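Sugar ABC transporter, sugar-binding protein (Streptococcus pneumoniae, PDB 2HEU) probably binds sugars, likely raffinose-type oligosaccharides, outside the cell membrane and delivers them to an ABC transporter for uptake. Local coordinates at residues L177-T189 / I278-G290. Sequence-based numbering, arbitrary orientation. Where two conformers were deposited one is given.
Sequences LNGYNQLAFATAT and IPGKEKGQSLTVG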
# COMPACT_ATOMS: atom_id res chain seq x y z
N LEU A 177 -9.86 6.13 4.04
CA LEU A 177 -10.41 6.40 2.70
C LEU A 177 -9.41 7.01 1.71
O LEU A 177 -9.79 7.35 0.60
CB LEU A 177 -11.67 7.28 2.80
CG LEU A 177 -12.83 6.64 3.52
CD1 LEU A 177 -14.03 7.58 3.47
CD2 LEU A 177 -13.17 5.26 2.96
N ASN A 178 -8.13 7.10 2.12
CA ASN A 178 -7.13 7.62 1.15
C ASN A 178 -7.15 6.76 -0.11
O ASN A 178 -7.24 7.29 -1.23
CB ASN A 178 -5.77 7.57 1.86
CG ASN A 178 -4.69 8.17 1.04
OD1 ASN A 178 -3.49 7.63 1.20
ND2 ASN A 178 -4.88 9.21 0.37
N GLY A 179 -7.05 5.42 0.02
CA GLY A 179 -7.06 4.61 -1.16
C GLY A 179 -8.32 4.70 -1.96
O GLY A 179 -8.31 4.65 -3.19
N TYR A 180 -9.48 4.87 -1.30
CA TYR A 180 -10.77 4.94 -1.97
C TYR A 180 -10.79 6.15 -2.92
O TYR A 180 -11.15 6.01 -4.09
CB TYR A 180 -11.88 5.00 -0.95
CG TYR A 180 -13.25 4.89 -1.56
CD1 TYR A 180 -13.93 3.70 -1.64
CD2 TYR A 180 -13.89 6.00 -2.10
CE1 TYR A 180 -15.17 3.60 -2.25
CE2 TYR A 180 -15.12 5.93 -2.71
CZ TYR A 180 -15.75 4.73 -2.79
OH TYR A 180 -16.97 4.58 -3.41
N ASN A 181 -10.45 7.31 -2.41
CA ASN A 181 -10.52 8.51 -3.24
C ASN A 181 -9.40 8.55 -4.26
O ASN A 181 -9.59 9.04 -5.38
CB ASN A 181 -10.59 9.75 -2.37
CG ASN A 181 -11.14 10.98 -3.14
OD1 ASN A 181 -11.77 10.79 -4.20
ND2 ASN A 181 -10.93 12.14 -2.59
N GLN A 182 -8.22 8.03 -3.92
CA GLN A 182 -7.19 7.94 -4.98
C GLN A 182 -7.69 7.09 -6.13
O GLN A 182 -7.44 7.43 -7.29
CB GLN A 182 -5.88 7.41 -4.41
CG GLN A 182 -5.23 8.38 -3.46
CD GLN A 182 -3.80 8.04 -3.15
OE1 GLN A 182 -3.14 7.29 -3.88
NE2 GLN A 182 -3.30 8.60 -2.08
N LEU A 183 -8.38 6.01 -5.85
CA LEU A 183 -8.91 5.10 -6.89
C LEU A 183 -10.12 5.73 -7.61
O LEU A 183 -10.32 5.46 -8.80
CB LEU A 183 -9.21 3.75 -6.33
CG LEU A 183 -7.95 2.95 -5.99
CD1 LEU A 183 -8.28 1.74 -5.11
CD2 LEU A 183 -7.24 2.53 -7.22
N ALA A 184 -10.90 6.55 -6.91
CA ALA A 184 -11.93 7.34 -7.59
C ALA A 184 -11.29 8.20 -8.66
O ALA A 184 -11.70 8.20 -9.84
CB ALA A 184 -12.67 8.19 -6.56
N PHE A 185 -10.23 8.96 -8.31
CA PHE A 185 -9.58 9.78 -9.31
C PHE A 185 -8.89 8.94 -10.35
O PHE A 185 -8.89 9.31 -11.55
CB PHE A 185 -8.58 10.75 -8.68
CG PHE A 185 -9.22 11.95 -8.05
CD1 PHE A 185 -9.22 12.17 -6.69
CD2 PHE A 185 -9.81 12.92 -8.86
CE1 PHE A 185 -9.82 13.30 -6.13
CE2 PHE A 185 -10.42 14.04 -8.34
CZ PHE A 185 -10.41 14.24 -6.96
N ALA A 186 -8.22 7.83 -9.99
CA ALA A 186 -7.52 7.03 -11.00
C ALA A 186 -8.47 6.43 -11.99
O ALA A 186 -8.23 6.46 -13.19
CB ALA A 186 -6.67 5.97 -10.26
N THR A 187 -9.57 5.86 -11.50
CA THR A 187 -10.56 5.30 -12.46
C THR A 187 -11.19 6.40 -13.29
O THR A 187 -11.52 6.20 -14.46
CB THR A 187 -11.59 4.40 -11.77
OG1 THR A 187 -12.38 5.14 -10.84
CG2 THR A 187 -10.98 3.15 -11.14
N ALA A 188 -11.42 7.55 -12.71
CA ALA A 188 -12.02 8.66 -13.47
C ALA A 188 -11.12 9.20 -14.60
O ALA A 188 -11.61 9.69 -15.62
CB ALA A 188 -12.39 9.80 -12.56
N THR A 189 -9.82 9.12 -14.39
CA THR A 189 -8.84 9.71 -15.31
C THR A 189 -8.10 8.74 -16.22
O THR A 189 -7.46 9.16 -17.18
CB THR A 189 -7.81 10.52 -14.53
OG1 THR A 189 -7.05 9.65 -13.69
CG2 THR A 189 -8.38 11.67 -13.76
N ILE A 278 -11.99 -1.74 -6.49
CA ILE A 278 -12.95 -0.67 -6.82
C ILE A 278 -13.02 -0.60 -8.34
O ILE A 278 -12.06 -0.52 -9.08
CB ILE A 278 -12.44 0.65 -6.24
CG1 ILE A 278 -12.53 0.57 -4.69
CG2 ILE A 278 -13.25 1.84 -6.77
CD1 ILE A 278 -11.99 1.80 -3.96
N PRO A 279 -14.27 -0.65 -8.85
CA PRO A 279 -14.50 -0.67 -10.31
C PRO A 279 -14.20 0.63 -10.92
O PRO A 279 -14.23 1.70 -10.30
CB PRO A 279 -15.93 -1.18 -10.48
CG PRO A 279 -16.54 -0.59 -9.26
CD PRO A 279 -15.58 -0.85 -8.16
N GLY A 280 -13.99 0.54 -12.22
CA GLY A 280 -14.01 1.65 -13.07
C GLY A 280 -15.34 1.93 -13.69
O GLY A 280 -16.35 1.32 -13.34
N LYS A 281 -15.45 2.90 -14.63
CA LYS A 281 -16.75 3.20 -15.24
C LYS A 281 -17.22 2.01 -16.09
O LYS A 281 -18.44 1.67 -16.12
CB LYS A 281 -16.68 4.44 -16.09
CG LYS A 281 -17.97 4.89 -16.75
CD LYS A 281 -17.72 6.21 -17.44
CE LYS A 281 -18.89 6.83 -18.16
NZ LYS A 281 -18.44 8.17 -18.84
N GLU A 282 -16.27 1.45 -16.81
CA GLU A 282 -16.45 0.41 -17.76
C GLU A 282 -15.87 -0.87 -17.08
O GLU A 282 -14.96 -0.89 -16.33
CB GLU A 282 -15.80 0.73 -19.12
CG GLU A 282 -16.15 2.02 -19.76
CD GLU A 282 -17.60 2.13 -20.12
OE1 GLU A 282 -18.37 1.15 -20.21
OE2 GLU A 282 -18.08 3.28 -20.33
N LYS A 283 -16.37 -2.02 -17.54
CA LYS A 283 -15.78 -3.30 -17.15
C LYS A 283 -14.43 -3.50 -17.64
O LYS A 283 -14.05 -3.03 -18.70
CB LYS A 283 -16.63 -4.37 -17.66
CG LYS A 283 -18.03 -4.22 -17.10
CD LYS A 283 -18.88 -5.20 -17.69
CE LYS A 283 -20.38 -4.92 -16.83
NZ LYS A 283 -21.32 -5.91 -17.32
N GLY A 284 -13.59 -4.14 -16.84
CA GLY A 284 -12.22 -4.31 -17.14
C GLY A 284 -11.37 -3.14 -16.76
O GLY A 284 -10.17 -3.14 -16.97
N GLN A 285 -11.93 -2.10 -16.11
CA GLN A 285 -11.25 -0.87 -15.77
C GLN A 285 -10.93 -0.76 -14.26
O GLN A 285 -10.48 0.32 -13.82
CB GLN A 285 -12.08 0.32 -16.22
CG GLN A 285 -12.11 0.33 -17.80
CD GLN A 285 -12.83 1.53 -18.31
OE1 GLN A 285 -13.42 2.32 -17.57
NE2 GLN A 285 -12.73 1.75 -19.61
N SER A 286 -11.21 -1.75 -13.48
CA SER A 286 -10.93 -1.67 -12.07
C SER A 286 -9.46 -1.56 -11.79
O SER A 286 -8.61 -2.05 -12.54
CB SER A 286 -11.55 -2.84 -11.33
OG SER A 286 -10.86 -4.04 -11.74
N LEU A 287 -9.12 -0.93 -10.66
CA LEU A 287 -7.74 -0.64 -10.30
C LEU A 287 -7.55 -0.90 -8.81
O LEU A 287 -8.50 -0.87 -8.04
CB LEU A 287 -7.41 0.82 -10.58
CG LEU A 287 -7.44 1.27 -12.02
CD1 LEU A 287 -7.26 2.75 -12.16
CD2 LEU A 287 -6.35 0.52 -12.89
N THR A 288 -6.30 -1.11 -8.43
CA THR A 288 -5.89 -1.04 -7.03
C THR A 288 -4.68 -0.10 -6.92
O THR A 288 -4.15 0.35 -7.93
CB THR A 288 -5.68 -2.45 -6.44
OG1 THR A 288 -5.48 -2.32 -5.02
CG2 THR A 288 -4.49 -3.17 -7.00
N VAL A 289 -4.32 0.19 -5.68
CA VAL A 289 -3.23 1.12 -5.38
C VAL A 289 -2.49 0.57 -4.18
O VAL A 289 -3.07 -0.06 -3.32
CB VAL A 289 -3.78 2.56 -5.10
CG1 VAL A 289 -4.72 2.61 -3.92
CG2 VAL A 289 -2.64 3.55 -4.97
N GLY A 290 -1.17 0.80 -4.17
CA GLY A 290 -0.35 0.38 -3.07
C GLY A 290 1.08 0.64 -3.38
O GLY A 290 1.42 1.24 -4.43
O HOH W 1 -12.70 3.81 -15.30
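Leu183 of helix 178-189 packs against Ile278, Leu287 and Val289 in a buried contact of the helix with a loop and the short strand that follows it. It lies in one lobe of the two-lobed periplasmic binding protein fold. The N-to-C directions of the helix and strand 288-290 differ by 127°. Leu183 CD1 meets Ile278 CD1 and Val289 CG1. Its CD2 lies against the backbone at the start of the strand, 3.7 Å from both Leu287 O and Thr288 C; it is also 3.8 Å from Leu287 CB. Ile278 has an extended side chain (chi2 177°), and its CD1 comes to 3.6 Å from Tyr180 CD1. These two side chains cross at about a right angle. The Tyr180 hydroxyl is bonded beyond the contact, to Val220 O. Further along, Ala186 CB touches Leu287 CD1. Thr187 and Leu287 run past each other in opposite directions. Thr187 OG1 sits between its backbone N and carbonyl carbon (chi1 63°) and donates a hydrogen bond to Leu183 O at 2.9 Å. Thr187 CG2 touches Pro279 O (3.7 Å) and Leu287 CD1 (3.9 Å). One water joins the segments: it donates to Thr187 O and Gln285 OE1, and accepts from Lys281 N at 3.0 Å.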